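Local coordinates for protein neurotoxin (Clostridium botulinum, PDB 1ZB7) that cleaves synaptobrevins as a zinc endopeptidase once delivered to the host cytosol, cutting an Ala-Ala bond of VAMP2, at residues I116-T124 / H180-R190. Sequence-based numbering, arbitrary orientation.
Sequences IPYLGNAST and HSPISEGFGAR
One face of the Phe187 ring lies against the backbone of Asn121, whose CA stands 3.6 Å from the centroid of the phenyl ring and almost along its normal, a nearly central CH-pi contact. The same ring turns its edge to Tyr118: CD1 of Phe187 comes within 3.6 Å of CD2 of Tyr118, and the two planes, 65° apart, make an offset edge-to-face pair. Tyr118 presents its ring here because CG is anti to the backbone N (chi1 -170°), while its own N donates a nearly straight hydrogen bond of 2.9 Å to Phe187 O. Ile299 and Arg302 of helix 282-303 also pack on Phe187. In the M27 zinc protease fold this is a loop-to-loop junction, an example of two irregular segments joined mainly through one aromatic side chain: 116-124 follows helix 103-114, whereas the loop 180-190, with a short 3-10 turn at 182-184, leads into strand 191-194 of the mixed sheet. Pro117 extends the dense part, its CG 3.7 Å from Arg190 N. The other end is looser and more solvent-accessible. There Ala122 CB sits over one face of the poorly ordered His180 imidazole, 3.8 Å from the ring centroid, in an Asn121-Thr124 type I turn that also holds an Asx turn, Ser123 N donating to a lone pair of Asn121 OD1. The side chains of Asn121 and His180 run across each other at about a right angle, though their flat groups are far from perpendicular, and CE1 of His180 lies 3.4 Å from OD1 of Asn121. A water completes this margin, accepting from Ala122 N, donating to Glu185 OE1 and lying 2.6 Å from His180 ND1.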
loop_
_atom_site.group_PDB
_atom_site.type_symbol
_atom_site.label_atom_id
_atom_site.label_comp_id
_atom_site.label_asym_id
_atom_site.label_seq_id
_atom_site.Cartn_x
_atom_site.Cartn_y
_atom_site.Cartn_z
ATOM N N ILE A 116 12.070 -22.032 -22.236
ATOM C CA ILE A 116 11.934 -21.580 -23.612
ATOM C C ILE A 116 10.493 -21.191 -23.873
ATOM O O ILE A 116 9.596 -21.926 -23.518
ATOM C CB ILE A 116 12.489 -22.703 -24.514
ATOM C CG1 ILE A 116 13.967 -22.554 -24.649
ATOM C CG2 ILE A 116 11.872 -22.861 -25.885
ATOM C CD1 ILE A 116 14.604 -23.398 -23.674
ATOM N N PRO A 117 10.268 -20.018 -24.445
ATOM C CA PRO A 117 8.929 -19.659 -24.920
ATOM C C PRO A 117 8.373 -20.701 -25.909
ATOM O O PRO A 117 9.131 -21.382 -26.633
ATOM C CB PRO A 117 9.109 -18.280 -25.593
ATOM C CG PRO A 117 10.569 -17.943 -25.395
ATOM C CD PRO A 117 11.263 -18.952 -24.635
ATOM N N TYR A 118 7.056 -20.898 -25.847
ATOM C CA TYR A 118 6.348 -21.663 -26.811
ATOM C C TYR A 118 6.539 -21.057 -28.198
ATOM O O TYR A 118 6.539 -19.833 -28.390
ATOM C CB TYR A 118 4.882 -21.765 -26.392
ATOM C CG TYR A 118 4.057 -22.757 -27.220
ATOM C CD1 TYR A 118 3.977 -24.094 -26.829
ATOM C CD2 TYR A 118 3.397 -22.360 -28.383
ATOM C CE1 TYR A 118 3.214 -25.046 -27.595
ATOM C CE2 TYR A 118 2.633 -23.321 -29.163
ATOM C CZ TYR A 118 2.575 -24.657 -28.745
ATOM O OH TYR A 118 1.920 -25.628 -29.451
ATOM N N LEU A 119 6.742 -21.927 -29.192
ATOM C CA LEU A 119 6.758 -21.543 -30.634
ATOM C C LEU A 119 5.381 -21.148 -31.196
ATOM O O LEU A 119 4.789 -21.840 -31.992
ATOM C CB LEU A 119 7.410 -22.642 -31.454
ATOM C CG LEU A 119 8.732 -23.181 -30.957
ATOM C CD1 LEU A 119 9.290 -24.139 -31.898
ATOM C CD2 LEU A 119 9.812 -22.048 -30.691
ATOM N N GLY A 120 4.868 -20.015 -30.757
ATOM C CA GLY A 120 3.597 -19.516 -31.225
ATOM C C GLY A 120 2.975 -18.552 -30.239
ATOM O O GLY A 120 3.556 -18.212 -29.252
ATOM N N ASN A 121 1.739 -18.155 -30.503
ATOM C CA ASN A 121 0.959 -17.232 -29.661
ATOM C C ASN A 121 -0.470 -17.384 -30.115
ATOM O O ASN A 121 -0.717 -18.161 -30.968
ATOM C CB ASN A 121 1.411 -15.770 -29.761
ATOM C CG ASN A 121 1.545 -15.265 -31.186
ATOM O OD1 ASN A 121 0.616 -15.317 -31.957
ATOM N ND2 ASN A 121 2.690 -14.687 -31.499
ATOM N N ALA A 122 -1.388 -16.649 -29.492
ATOM C CA ALA A 122 -2.826 -16.724 -29.775
ATOM C C ALA A 122 -3.158 -16.658 -31.230
ATOM O O ALA A 122 -4.145 -17.192 -31.623
ATOM C CB ALA A 122 -3.588 -15.553 -29.034
ATOM N N SER A 123 -2.347 -16.014 -32.048
ATOM C CA SER A 123 -2.673 -15.859 -33.458
ATOM C C SER A 123 -2.005 -16.871 -34.332
ATOM O O SER A 123 -2.158 -16.828 -35.556
ATOM C CB SER A 123 -2.160 -14.496 -33.896
ATOM O OG SER A 123 -0.730 -14.567 -33.888
ATOM N N THR A 124 -1.207 -17.780 -33.764
ATOM C CA THR A 124 -0.660 -18.853 -34.613
ATOM C C THR A 124 -1.600 -20.030 -34.632
ATOM O O THR A 124 -2.205 -20.319 -33.621
ATOM C CB THR A 124 0.798 -19.227 -34.216
ATOM O OG1 THR A 124 0.849 -19.606 -32.844
ATOM C CG2 THR A 124 1.698 -17.991 -34.365
ATOM N N HIS A 180 -3.720 -10.074 -28.226
ATOM C CA HIS A 180 -3.209 -10.965 -27.169
ATOM C C HIS A 180 -1.841 -10.673 -26.429
ATOM O O HIS A 180 -0.987 -9.848 -26.852
ATOM C CB HIS A 180 -3.156 -12.344 -27.788
ATOM C CG HIS A 180 -2.265 -12.410 -29.003
ATOM N ND1 HIS A 180 -0.909 -12.705 -28.930
ATOM C CD2 HIS A 180 -2.540 -12.198 -30.318
ATOM C CE1 HIS A 180 -0.398 -12.674 -30.151
ATOM N NE2 HIS A 180 -1.362 -12.373 -31.011
ATOM N N SER A 181 -1.650 -11.370 -25.308
ATOM C CA SER A 181 -0.438 -11.200 -24.493
ATOM C C SER A 181 0.168 -12.530 -24.022
ATOM O O SER A 181 -0.273 -13.104 -23.027
ATOM C CB SER A 181 -0.721 -10.341 -23.295
ATOM O OG SER A 181 0.486 -10.218 -22.561
ATOM N N PRO A 182 1.171 -13.018 -24.758
ATOM C CA PRO A 182 1.733 -14.357 -24.492
ATOM C C PRO A 182 2.296 -14.637 -23.108
ATOM O O PRO A 182 2.256 -15.787 -22.657
ATOM C CB PRO A 182 2.803 -14.576 -25.605
ATOM C CG PRO A 182 2.893 -13.350 -26.380
ATOM C CD PRO A 182 1.739 -12.405 -25.971
ATOM N N ILE A 183 2.789 -13.605 -22.454
ATOM C CA ILE A 183 3.327 -13.725 -21.121
ATOM C C ILE A 183 2.293 -13.971 -20.009
ATOM O O ILE A 183 2.691 -14.304 -18.906
ATOM C CB ILE A 183 4.185 -12.511 -20.727
ATOM C CG1 ILE A 183 3.398 -11.214 -20.624
ATOM C CG2 ILE A 183 5.383 -12.375 -21.709
ATOM C CD1 ILE A 183 4.320 -10.135 -19.991
ATOM N N SER A 184 1.001 -13.798 -20.336
ATOM C CA SER A 184 -0.080 -14.076 -19.445
ATOM C C SER A 184 -1.005 -15.215 -19.953
ATOM O O SER A 184 -2.060 -15.440 -19.353
ATOM C CB SER A 184 -0.903 -12.787 -19.243
ATOM O OG SER A 184 -1.569 -12.431 -20.459
ATOM N N GLU A 185 -0.648 -15.901 -21.052
ATOM C CA GLU A 185 -1.495 -16.958 -21.601
ATOM C C GLU A 185 -0.768 -18.294 -21.803
ATOM O O GLU A 185 -1.162 -19.083 -22.690
ATOM C CB GLU A 185 -2.093 -16.543 -22.925
ATOM C CG GLU A 185 -2.745 -15.226 -22.959
ATOM C CD GLU A 185 -2.945 -14.765 -24.378
ATOM O OE1 GLU A 185 -2.228 -15.246 -25.292
ATOM O OE2 GLU A 185 -3.815 -13.909 -24.609
ATOM N N GLY A 186 0.281 -18.551 -21.022
ATOM C CA GLY A 186 0.966 -19.870 -21.022
ATOM C C GLY A 186 2.046 -20.008 -22.096
ATOM O O GLY A 186 3.002 -20.722 -21.920
ATOM N N PHE A 187 1.898 -19.311 -23.221
ATOM C CA PHE A 187 2.929 -19.368 -24.286
ATOM C C PHE A 187 4.274 -18.894 -23.757
ATOM O O PHE A 187 5.302 -19.499 -24.034
ATOM C CB PHE A 187 2.527 -18.467 -25.462
ATOM C CG PHE A 187 1.256 -18.837 -26.097
ATOM C CD1 PHE A 187 1.207 -19.873 -27.021
ATOM C CD2 PHE A 187 0.081 -18.128 -25.828
ATOM C CE1 PHE A 187 0.037 -20.198 -27.621
ATOM C CE2 PHE A 187 -1.084 -18.476 -26.445
ATOM C CZ PHE A 187 -1.098 -19.539 -27.338
ATOM N N GLY A 188 4.241 -17.820 -22.957
ATOM C CA GLY A 188 5.423 -17.124 -22.500
ATOM C C GLY A 188 5.982 -16.326 -23.662
ATOM O O GLY A 188 5.418 -16.362 -24.773
ATOM N N ALA A 189 7.130 -15.726 -23.453
ATOM C CA ALA A 189 7.661 -14.754 -24.420
ATOM C C ALA A 189 9.053 -14.490 -24.023
ATOM O O ALA A 189 9.379 -14.588 -22.845
ATOM C CB ALA A 189 6.891 -13.444 -24.353
ATOM N N ARG A 190 9.910 -14.292 -25.023
ATOM C CA ARG A 190 11.256 -13.890 -24.758
ATOM C C ARG A 190 11.157 -12.565 -23.957
ATOM O O ARG A 190 10.305 -11.710 -24.216
ATOM C CB ARG A 190 12.041 -13.672 -26.042
ATOM C CG ARG A 190 11.536 -12.532 -26.868
ATOM C CD ARG A 190 12.124 -12.492 -28.193
ATOM N NE ARG A 190 11.814 -11.277 -28.921
ATOM C CZ ARG A 190 12.387 -10.118 -28.664
ATOM N NH1 ARG A 190 13.300 -10.055 -27.681
ATOM N NH2 ARG A 190 12.023 -9.020 -29.342
HETATM O O HOH W 1 -0.448 -14.571 -27.227
#